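SMC protein (Pyrococcus furiosus, PDB 3NWC) forms the dimerizing, DNA-binding hinge of an SMC protein, which is probably required for chromosome condensation and partitioning. Local coordinates at residues 130-140 and 148-159; 5-16 and 164-172. All blocks are in the same frame, centred on the assembly; numbering follows the deposited sequence. Where two conformers were deposited one is given.

Contact 1: 130-140 and 148-159; sequences DTVIVNSMEEA and RMVTIEGELYER
Val132 and Met149, Ile133 and Val150, and Val134 and Thr151 pair across two parallel strands of the mixed five-stranded sheet of the SMC hinge domain. The beta-branched residues suit the extended backbone: Ile133 and Val150 lie side by side on one face, their CG1 atoms 3.9 Å apart, and helix 52-59 packs against Val150. On this same face Arg148 runs out extended as far as NE, CG anti to the backbone N (chi1 -171°), and its NH1 meets Thr131 OG1 at 2.9 Å in the guanidinium plane and also bonds Ala58 O. With an alanine in place of Arg148, Thr131 OG1 and Ala58 O would probably both lose a donor and a gap would open beside Leu156 CD1, which lies over the rim of one guanidinium face. The other face carries Val134, selenomethionine Met149 and Thr151. Here Met149 SE comes within 3.9 Å of Ala140 CB, a methyl small enough to sit over the Tyr157 ring as a CH-pi contact. Thr151 OG1 turns back into its own loop, accepting from Glu155 N and donating to Glu155 OE1. Selenomethionine Met137 drapes over Glu155, and Met137 CE ends 3.2 Å from Tyr157 OH, a buried hydroxyl without a polar partner.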
loop_
_atom_site.group_PDB
_atom_site.type_symbol
_atom_site.label_atom_id
_atom_site.label_comp_id
_atom_site.label_asym_id
_atom_site.label_seq_id
_atom_site.Cartn_x
_atom_site.Cartn_y
_atom_site.Cartn_z
ATOM N N ASP A 130 -10.601 11.503 4.012
ATOM C CA ASP A 130 -10.114 12.746 3.439
ATOM C C ASP A 130 -9.937 12.667 1.933
ATOM O O ASP A 130 -9.306 13.530 1.339
ATOM C CB ASP A 130 -8.849 13.252 4.160
ATOM C CG ASP A 130 -7.612 12.398 3.889
ATOM O OD1 ASP A 130 -7.720 11.277 3.351
ATOM O OD2 ASP A 130 -6.506 12.858 4.237
ATOM N N THR A 131 -10.538 11.649 1.313
ATOM C CA THR A 131 -10.496 11.544 -0.141
ATOM C C THR A 131 -11.609 12.336 -0.817
ATOM O O THR A 131 -12.775 12.211 -0.475
ATOM C CB THR A 131 -10.561 10.073 -0.629
ATOM O OG1 THR A 131 -9.502 9.340 -0.020
ATOM C CG2 THR A 131 -10.396 10.003 -2.140
ATOM N N VAL A 132 -11.217 13.114 -1.815
ATOM C CA VAL A 132 -12.149 13.830 -2.653
ATOM C C VAL A 132 -12.086 13.334 -4.083
ATOM O O VAL A 132 -11.010 13.036 -4.616
ATOM C CB VAL A 132 -11.841 15.353 -2.587
ATOM C CG1 VAL A 132 -12.781 16.131 -3.473
ATOM C CG2 VAL A 132 -11.917 15.830 -1.146
ATOM N N ILE A 133 -13.260 13.220 -4.699
ATOM C CA ILE A 133 -13.365 12.804 -6.087
ATOM C C ILE A 133 -13.440 14.049 -6.956
ATOM O O ILE A 133 -14.259 14.945 -6.712
ATOM C CB ILE A 133 -14.618 11.947 -6.310
ATOM C CG1 ILE A 133 -14.625 10.758 -5.340
ATOM C CG2 ILE A 133 -14.703 11.484 -7.757
ATOM C CD1 ILE A 133 -15.918 9.954 -5.352
ATOM N N VAL A 134 -12.558 14.109 -7.946
ATOM C CA VAL A 134 -12.512 15.200 -8.905
ATOM C C VAL A 134 -12.626 14.619 -10.318
ATOM O O VAL A 134 -12.392 13.426 -10.532
ATOM C CB VAL A 134 -11.215 16.014 -8.765
ATOM C CG1 VAL A 134 -11.013 16.435 -7.307
ATOM C CG2 VAL A 134 -10.027 15.205 -9.241
ATOM N N ASN A 135 -12.986 15.461 -11.279
ATOM C CA ASN A 135 -13.316 14.978 -12.620
ATOM C C ASN A 135 -12.132 14.599 -13.513
ATOM O O ASN A 135 -12.261 13.718 -14.364
ATOM C CB ASN A 135 -14.215 15.984 -13.341
ATOM C CG ASN A 135 -15.498 16.250 -12.591
ATOM O OD1 ASN A 135 -15.522 17.029 -11.634
ATOM N ND2 ASN A 135 -16.578 15.608 -13.019
ATOM N N SER A 136 -10.994 15.266 -13.345
ATOM C CA SER A 136 -9.828 14.971 -14.182
ATOM C C SER A 136 -8.496 15.405 -13.569
ATOM O O SER A 136 -8.462 16.009 -12.501
ATOM C CB SER A 136 -9.998 15.570 -15.583
ATOM O OG SER A 136 -10.744 16.771 -15.545
HETATM N N MSE A 137 -7.399 15.090 -14.254
HETATM C CA MSE A 137 -6.068 15.423 -13.753
HETATM C C MSE A 137 -5.848 16.938 -13.746
HETATM O O MSE A 137 -5.111 17.466 -12.914
HETATM C CB MSE A 137 -4.976 14.735 -14.576
HETATM C CG MSE A 137 -5.150 13.226 -14.736
HETATM SE SE MSE A 137 -3.564 12.412 -15.540
HETATM C CE MSE A 137 -2.388 12.584 -14.000
ATOM N N GLU A 138 -6.493 17.635 -14.676
ATOM C CA GLU A 138 -6.377 19.087 -14.758
ATOM C C GLU A 138 -6.916 19.738 -13.486
ATOM O O GLU A 138 -6.204 20.480 -12.817
ATOM C CB GLU A 138 -7.120 19.602 -15.988
ATOM C CG GLU A 138 -6.466 19.268 -17.328
ATOM C CD GLU A 138 -6.227 17.778 -17.535
ATOM O OE1 GLU A 138 -7.097 16.971 -17.147
ATOM O OE2 GLU A 138 -5.164 17.407 -18.077
ATOM N N GLU A 139 -8.155 19.416 -13.134
ATOM C CA GLU A 139 -8.798 19.938 -11.935
ATOM C C GLU A 139 -8.179 19.444 -10.643
ATOM O O GLU A 139 -8.776 19.604 -9.581
ATOM C CB GLU A 139 -10.276 19.531 -11.917
ATOM C CG GLU A 139 -11.204 20.363 -12.766
ATOM C CD GLU A 139 -12.592 19.763 -12.870
ATOM O OE1 GLU A 139 -13.026 19.547 -14.011
ATOM O OE2 GLU A 139 -13.232 19.502 -11.821
ATOM N N ALA A 140 -6.988 18.862 -10.724
ATOM C CA ALA A 140 -6.363 18.285 -9.546
ATOM C C ALA A 140 -5.014 18.909 -9.213
ATOM O O ALA A 140 -4.661 19.054 -8.041
ATOM C CB ALA A 140 -6.229 16.754 -9.690
ATOM N N ARG A 148 -6.223 14.905 -0.554
ATOM C CA ARG A 148 -6.234 13.567 -1.179
ATOM C C ARG A 148 -7.333 13.511 -2.230
ATOM O O ARG A 148 -8.502 13.732 -1.926
ATOM C CB ARG A 148 -6.409 12.448 -0.151
ATOM C CG ARG A 148 -6.208 11.027 -0.732
ATOM C CD ARG A 148 -6.297 9.954 0.351
ATOM N NE ARG A 148 -5.535 8.745 0.006
ATOM C CZ ARG A 148 -6.068 7.635 -0.501
ATOM N NH1 ARG A 148 -7.372 7.564 -0.731
ATOM N NH2 ARG A 148 -5.291 6.591 -0.772
HETATM N N MSE A 149 -6.959 13.206 -3.473
HETATM C CA MSE A 149 -7.919 13.203 -4.570
HETATM C C MSE A 149 -7.824 11.926 -5.399
HETATM O O MSE A 149 -6.759 11.328 -5.540
HETATM C CB MSE A 149 -7.695 14.406 -5.485
HETATM C CG MSE A 149 -7.907 15.751 -4.801
HETATM SE SE MSE A 149 -7.139 17.170 -5.889
HETATM C CE MSE A 149 -5.259 16.672 -5.732
ATOM N N VAL A 150 -8.952 11.525 -5.959
ATOM C CA VAL A 150 -8.948 10.447 -6.937
ATOM C C VAL A 150 -9.746 10.986 -8.114
ATOM O O VAL A 150 -10.757 11.648 -7.912
ATOM C CB VAL A 150 -9.553 9.147 -6.359
ATOM C CG1 VAL A 150 -10.998 9.376 -5.838
ATOM C CG2 VAL A 150 -9.506 8.037 -7.380
ATOM N N THR A 151 -9.276 10.765 -9.334
ATOM C CA THR A 151 -10.049 11.213 -10.494
ATOM C C THR A 151 -11.056 10.145 -10.857
ATOM O O THR A 151 -10.908 8.993 -10.477
ATOM C CB THR A 151 -9.178 11.533 -11.722
ATOM O OG1 THR A 151 -8.620 10.324 -12.258
ATOM C CG2 THR A 151 -8.071 12.504 -11.354
ATOM N N ILE A 152 -12.089 10.532 -11.595
ATOM C CA ILE A 152 -13.120 9.596 -11.977
ATOM C C ILE A 152 -12.531 8.456 -12.808
ATOM O O ILE A 152 -13.045 7.352 -12.798
ATOM C CB ILE A 152 -14.242 10.292 -12.775
ATOM C CG1 ILE A 152 -15.143 11.070 -11.822
ATOM C CG2 ILE A 152 -15.085 9.270 -13.511
ATOM C CD1 ILE A 152 -16.097 10.179 -11.053
ATOM N N GLU A 153 -11.435 8.737 -13.506
ATOM C CA GLU A 153 -10.826 7.747 -14.388
ATOM C C GLU A 153 -9.709 6.958 -13.722
ATOM O O GLU A 153 -9.127 6.053 -14.332
ATOM C CB GLU A 153 -10.348 8.406 -15.679
ATOM C CG GLU A 153 -11.507 8.861 -16.562
ATOM C CD GLU A 153 -12.500 7.742 -16.830
ATOM O OE1 GLU A 153 -12.117 6.561 -16.698
ATOM O OE2 GLU A 153 -13.662 8.039 -17.172
ATOM N N GLY A 154 -9.403 7.315 -12.475
ATOM C CA GLY A 154 -8.580 6.461 -11.642
ATOM C C GLY A 154 -7.156 6.874 -11.338
ATOM O O GLY A 154 -6.343 6.033 -10.949
ATOM N N GLU A 155 -6.827 8.144 -11.525
ATOM C CA GLU A 155 -5.561 8.638 -11.002
ATOM C C GLU A 155 -5.716 8.900 -9.510
ATOM O O GLU A 155 -6.798 9.260 -9.045
ATOM C CB GLU A 155 -5.100 9.895 -11.737
ATOM C CG GLU A 155 -4.617 9.643 -13.150
ATOM C CD GLU A 155 -5.737 9.605 -14.163
ATOM O OE1 GLU A 155 -6.750 10.311 -13.963
ATOM O OE2 GLU A 155 -5.595 8.875 -15.168
ATOM N N LEU A 156 -4.640 8.695 -8.756
ATOM C CA LEU A 156 -4.680 8.875 -7.298
ATOM C C LEU A 156 -3.629 9.866 -6.857
ATOM O O LEU A 156 -2.462 9.749 -7.232
ATOM C CB LEU A 156 -4.439 7.538 -6.584
ATOM C CG LEU A 156 -4.336 7.593 -5.056
ATOM C CD1 LEU A 156 -5.680 8.034 -4.425
ATOM C CD2 LEU A 156 -3.904 6.242 -4.498
ATOM N N TYR A 157 -4.055 10.839 -6.054
ATOM C CA TYR A 157 -3.179 11.850 -5.495
ATOM C C TYR A 157 -3.244 11.713 -3.980
ATOM O O TYR A 157 -4.239 12.078 -3.357
ATOM C CB TYR A 157 -3.666 13.246 -5.892
ATOM C CG TYR A 157 -3.595 13.519 -7.374
ATOM C CD1 TYR A 157 -2.590 14.313 -7.907
ATOM C CD2 TYR A 157 -4.529 12.971 -8.246
ATOM C CE1 TYR A 157 -2.514 14.555 -9.262
ATOM C CE2 TYR A 157 -4.463 13.212 -9.602
ATOM C CZ TYR A 157 -3.458 14.006 -10.106
ATOM O OH TYR A 157 -3.391 14.245 -11.460
ATOM N N GLU A 158 -2.200 11.158 -3.385
ATOM C CA GLU A 158 -2.189 11.017 -1.940
ATOM C C GLU A 158 -1.970 12.402 -1.350
ATOM O O GLU A 158 -1.451 13.293 -2.018
ATOM C CB GLU A 158 -1.127 10.001 -1.505
ATOM C CG GLU A 158 -1.433 8.584 -2.001
ATOM C CD GLU A 158 -0.364 7.573 -1.635
ATOM O OE1 GLU A 158 -0.231 7.255 -0.435
ATOM O OE2 GLU A 158 0.335 7.088 -2.552
ATOM N N ARG A 159 -2.407 12.611 -0.116
ATOM C CA ARG A 159 -2.299 13.944 0.469
ATOM C C ARG A 159 -0.828 14.345 0.603
ATOM O O ARG A 159 -0.486 15.533 0.580
ATOM C CB ARG A 159 -3.003 13.989 1.825
ATOM C CG ARG A 159 -3.168 15.391 2.397
ATOM C CD ARG A 159 -4.015 15.342 3.652
ATOM N NE ARG A 159 -4.222 16.654 4.257
ATOM C CZ ARG A 159 -5.288 16.965 4.993
ATOM N NH1 ARG A 159 -6.238 16.057 5.192
ATOM N NH2 ARG A 159 -5.411 18.178 5.520
HETATM O O HOH W 1 -7.753 15.634 1.821
HETATM O O HOH W 2 -10.792 11.554 -14.927
#

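Contact 2: 5-16 and 164-172; sequences SSERELIAAEAQ and TGGHFRARG
Glu9 reaches from helix 4-19 to the backbone of Phe168 and Arg169, and these three residues bury the most surface here. Its chain bends at chi2 (-63°), which swings the carboxylate off the helix and across to the loop. Glu9 OE1 takes the N-H of Phe168 at 2.8 Å on its syn side, in a nearly straight bond. Glu9 OE2 is gripped twice: Arg169 N comes from one side of the carboxylate plane at 3.0 Å, and Arg169 NH1 from the opposite side at 2.8 Å, closing a salt bridge. A glutamate suits this place because its two oxygens can serve consecutive amides and probably also offset the arginine's charge.

Arg169 starts with CG between its backbone N and carbonyl carbon (chi1 68°), then extends along the helix, its CD passing Arg8 CB. The guanidinium stands almost perpendicular to the Glu9 carboxylate (82°) and is sandwiched between His167 on one face and Ser5 CB on the other. The contact thus docks the N-terminal helix of the hinge construct on the segment that leaves the last strand, 163-165, of the five-stranded sheet.

Phe168 turns its ring flat to the helix. Ala13 CB sits over the ring centre, 3.5 Å from the centroid, a CH-pi contact for which the short alanine lets the helix come close; Val57 of helix 52-59 also touches the Phe168 side chain. Ala12 likewise keeps the approach tight, its CB 3.5 Å from Phe168 O. Gln16, a turn beyond Ala12, brings OE1 to the ring edge, while two waters bridge its amide to the carbonyls of His167 and Phe168, the one at NE2 weakly.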
loop_
_atom_site.group_PDB
_atom_site.type_symbol
_atom_site.label_atom_id
_atom_site.label_comp_id
_atom_site.label_asym_id
_atom_site.label_seq_id
_atom_site.Cartn_x
_atom_site.Cartn_y
_atom_site.Cartn_z
ATOM N N SER A 5 -13.738 2.316 -21.574
ATOM C CA SER A 5 -12.373 2.269 -21.061
ATOM C C SER A 5 -12.390 2.237 -19.537
ATOM O O SER A 5 -11.609 1.515 -18.913
ATOM C CB SER A 5 -11.519 3.430 -21.593
ATOM O OG SER A 5 -11.978 4.700 -21.149
ATOM N N SER A 6 -13.303 3.001 -18.949
ATOM C CA SER A 6 -13.467 3.024 -17.503
ATOM C C SER A 6 -13.886 1.661 -16.974
ATOM O O SER A 6 -13.426 1.234 -15.921
ATOM C CB SER A 6 -14.523 4.050 -17.096
ATOM O OG SER A 6 -14.114 5.366 -17.409
ATOM N N GLU A 7 -14.792 0.998 -17.688
ATOM C CA GLU A 7 -15.271 -0.304 -17.255
ATOM C C GLU A 7 -14.141 -1.308 -17.319
ATOM O O GLU A 7 -13.981 -2.127 -16.413
ATOM C CB GLU A 7 -16.443 -0.784 -18.123
ATOM C CG GLU A 7 -17.735 -0.064 -17.814
ATOM C CD GLU A 7 -18.895 -0.501 -18.682
ATOM O OE1 GLU A 7 -18.679 -1.240 -19.666
ATOM O OE2 GLU A 7 -20.032 -0.093 -18.369
ATOM N N ARG A 8 -13.372 -1.263 -18.405
ATOM C CA ARG A 8 -12.230 -2.160 -18.556
ATOM C C ARG A 8 -11.230 -1.926 -17.418
ATOM O O ARG A 8 -10.697 -2.881 -16.831
ATOM C CB ARG A 8 -11.568 -1.972 -19.930
ATOM C CG ARG A 8 -12.472 -2.425 -21.087
ATOM C CD ARG A 8 -11.785 -2.300 -22.430
ATOM N NE ARG A 8 -12.631 -2.856 -23.481
ATOM C CZ ARG A 8 -12.649 -4.146 -23.813
ATOM N NH1 ARG A 8 -11.851 -4.997 -23.189
ATOM N NH2 ARG A 8 -13.452 -4.589 -24.773
ATOM N N GLU A 9 -10.979 -0.660 -17.118
ATOM C CA GLU A 9 -10.082 -0.283 -16.017
ATOM C C GLU A 9 -10.541 -0.874 -14.698
ATOM O O GLU A 9 -9.735 -1.402 -13.930
ATOM C CB GLU A 9 -9.992 1.255 -15.869
ATOM C CG GLU A 9 -9.085 1.936 -16.886
ATOM C CD GLU A 9 -7.641 1.490 -16.750
ATOM O OE1 GLU A 9 -6.966 1.962 -15.817
ATOM O OE2 GLU A 9 -7.185 0.664 -17.570
ATOM N N LEU A 10 -11.830 -0.747 -14.413
ATOM C CA LEU A 10 -12.396 -1.273 -13.169
ATOM C C LEU A 10 -12.261 -2.788 -13.064
ATOM O O LEU A 10 -11.847 -3.317 -12.032
ATOM C CB LEU A 10 -13.875 -0.885 -13.028
ATOM C CG LEU A 10 -14.602 -1.413 -11.787
ATOM C CD1 LEU A 10 -13.947 -0.880 -10.520
ATOM C CD2 LEU A 10 -16.086 -1.056 -11.808
ATOM N N ILE A 11 -12.627 -3.498 -14.124
ATOM C CA ILE A 11 -12.484 -4.952 -14.127
ATOM C C ILE A 11 -11.032 -5.326 -13.866
ATOM O O ILE A 11 -10.743 -6.217 -13.062
ATOM C CB ILE A 11 -12.944 -5.576 -15.470
ATOM C CG1 ILE A 11 -14.414 -5.247 -15.732
ATOM C CG2 ILE A 11 -12.730 -7.086 -15.449
ATOM C CD1 ILE A 11 -15.363 -5.825 -14.705
ATOM N N ALA A 12 -10.116 -4.639 -14.550
ATOM C CA ALA A 12 -8.695 -4.948 -14.405
ATOM C C ALA A 12 -8.217 -4.645 -12.993
ATOM O O ALA A 12 -7.512 -5.427 -12.386
ATOM C CB ALA A 12 -7.855 -4.219 -15.432
ATOM N N ALA A 13 -8.609 -3.496 -12.459
ATOM C CA ALA A 13 -8.179 -3.162 -11.114
ATOM C C ALA A 13 -8.642 -4.208 -10.103
ATOM O O ALA A 13 -7.896 -4.593 -9.192
ATOM C CB ALA A 13 -8.682 -1.763 -10.738
ATOM N N GLU A 14 -9.884 -4.643 -10.243
ATOM C CA GLU A 14 -10.469 -5.615 -9.336
ATOM C C GLU A 14 -9.760 -6.951 -9.448
ATOM O O GLU A 14 -9.454 -7.596 -8.450
ATOM C CB GLU A 14 -11.957 -5.780 -9.631
ATOM C CG GLU A 14 -12.757 -4.508 -9.324
ATOM C CD GLU A 14 -14.223 -4.606 -9.711
ATOM O OE1 GLU A 14 -14.569 -5.378 -10.636
ATOM O OE2 GLU A 14 -15.034 -3.897 -9.084
ATOM N N ALA A 15 -9.478 -7.354 -10.684
ATOM C CA ALA A 15 -8.769 -8.611 -10.916
ATOM C C ALA A 15 -7.367 -8.585 -10.315
ATOM O O ALA A 15 -6.904 -9.574 -9.738
ATOM C CB ALA A 15 -8.717 -8.908 -12.434
ATOM N N GLN A 16 -6.690 -7.447 -10.427
ATOM C CA GLN A 16 -5.332 -7.356 -9.905
ATOM C C GLN A 16 -5.320 -7.381 -8.388
ATOM O O GLN A 16 -4.422 -7.960 -7.775
ATOM C CB GLN A 16 -4.605 -6.121 -10.443
ATOM C CG GLN A 16 -4.575 -6.118 -11.972
ATOM C CD GLN A 16 -3.576 -5.153 -12.577
ATOM O OE1 GLN A 16 -3.292 -4.109 -12.018
ATOM N NE2 GLN A 16 -3.023 -5.522 -13.734
ATOM N N THR A 164 -0.189 8.573 -8.433
ATOM C CA THR A 164 -0.276 7.258 -9.062
ATOM C C THR A 164 -1.137 7.328 -10.303
ATOM O O THR A 164 -2.226 7.900 -10.273
ATOM C CB THR A 164 -0.910 6.206 -8.138
ATOM O OG1 THR A 164 -0.133 6.096 -6.940
ATOM C CG2 THR A 164 -0.947 4.843 -8.846
ATOM N N GLY A 165 -0.634 6.778 -11.400
ATOM C CA GLY A 165 -1.365 6.815 -12.651
ATOM C C GLY A 165 -0.912 5.730 -13.600
ATOM O O GLY A 165 0.130 5.108 -13.398
ATOM N N GLY A 166 -1.703 5.529 -14.653
ATOM C CA GLY A 166 -1.478 4.497 -15.651
ATOM C C GLY A 166 -2.673 3.575 -15.771
ATOM O O GLY A 166 -3.560 3.578 -14.919
ATOM N N HIS A 167 -2.708 2.784 -16.834
ATOM C CA HIS A 167 -3.802 1.849 -17.021
ATOM C C HIS A 167 -3.689 0.630 -16.138
ATOM O O HIS A 167 -2.628 0.005 -16.037
ATOM C CB HIS A 167 -3.865 1.388 -18.477
ATOM C CG HIS A 167 -4.205 2.482 -19.432
ATOM N ND1 HIS A 167 -3.979 2.378 -20.789
ATOM C CD2 HIS A 167 -4.751 3.702 -19.230
ATOM C CE1 HIS A 167 -4.374 3.493 -21.380
ATOM N NE2 HIS A 167 -4.843 4.312 -20.457
ATOM N N PHE A 168 -4.806 0.261 -15.535
ATOM C CA PHE A 168 -4.906 -1.058 -14.920
ATOM C C PHE A 168 -4.980 -2.134 -15.999
ATOM O O PHE A 168 -4.470 -3.234 -15.827
ATOM C CB PHE A 168 -6.153 -1.146 -14.040
ATOM C CG PHE A 168 -6.029 -0.410 -12.738
ATOM C CD1 PHE A 168 -5.413 -1.005 -11.651
ATOM C CD2 PHE A 168 -6.530 0.876 -12.603
ATOM C CE1 PHE A 168 -5.303 -0.332 -10.441
ATOM C CE2 PHE A 168 -6.413 1.554 -11.398
ATOM C CZ PHE A 168 -5.809 0.938 -10.318
ATOM N N ARG A 169 -5.637 -1.826 -17.105
ATOM C CA ARG A 169 -5.909 -2.883 -18.082
ATOM C C ARG A 169 -4.644 -3.180 -18.869
ATOM O O ARG A 169 -3.874 -2.278 -19.215
ATOM C CB ARG A 169 -7.073 -2.507 -18.988
ATOM C CG ARG A 169 -6.794 -1.373 -19.935
ATOM C CD ARG A 169 -8.096 -0.843 -20.502
ATOM N NE ARG A 169 -7.867 0.188 -21.508
ATOM C CZ ARG A 169 -7.768 1.487 -21.248
ATOM N NH1 ARG A 169 -7.880 1.937 -20.000
ATOM N NH2 ARG A 169 -7.563 2.340 -22.241
ATOM N N ALA A 170 -4.424 -4.464 -19.116
ATOM C CA ALA A 170 -3.194 -4.916 -19.723
ATOM C C ALA A 170 -3.328 -4.882 -21.239
ATOM O O ALA A 170 -4.430 -4.792 -21.774
ATOM C CB ALA A 170 -2.877 -6.317 -19.260
ATOM N N ARG A 171 -2.192 -4.954 -21.916
ATOM C CA ARG A 171 -2.172 -4.935 -23.379
ATOM C C ARG A 171 -2.926 -6.142 -23.947
ATOM O O ARG A 171 -3.786 -5.995 -24.825
ATOM C CB ARG A 171 -0.727 -4.907 -23.872
ATOM C CG ARG A 171 -0.567 -5.005 -25.384
ATOM C CD ARG A 171 0.904 -4.993 -25.777
ATOM N NE ARG A 171 1.531 -3.691 -25.549
ATOM C CZ ARG A 171 1.411 -2.644 -26.360
ATOM N NH1 ARG A 171 0.674 -2.725 -27.460
ATOM N NH2 ARG A 171 2.027 -1.508 -26.062
ATOM N N GLY A 172 -2.606 -7.323 -23.424
ATOM C CA GLY A 172 -3.185 -8.569 -23.907
ATOM C C GLY A 172 -2.646 -8.975 -25.269
ATOM O O GLY A 172 -1.922 -8.216 -25.915
HETATM O O HOH W 3 -1.805 -2.015 -13.902
HETATM O O HOH W 4 -2.164 -4.462 -16.215
#

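In the fold
The two contacts, their centres about 17 Å apart, meet in one sheet: strand 156-157 of contact 1 is the neighbour of strand 163-165, from which the loop of contact 2 departs, and Leu156 O lies 2.8 Å from Thr164 N, probably hydrogen-bonded. A second join is Glu153 OE1 with Ser6 OG of the N-terminal helix, 2.4 Å apart and probably also bonded. Helix 52-59 packs on both contacts, with Val57 touching Val150, Leu156 and Phe168. Both also reach the dimer interface. Arg88 of the second subunit bonds Gly154 O and Gly166 O, and Thr164 and Gly165 pair antiparallel with a strand of that subunit, continuing the sheet across the hinge dimer.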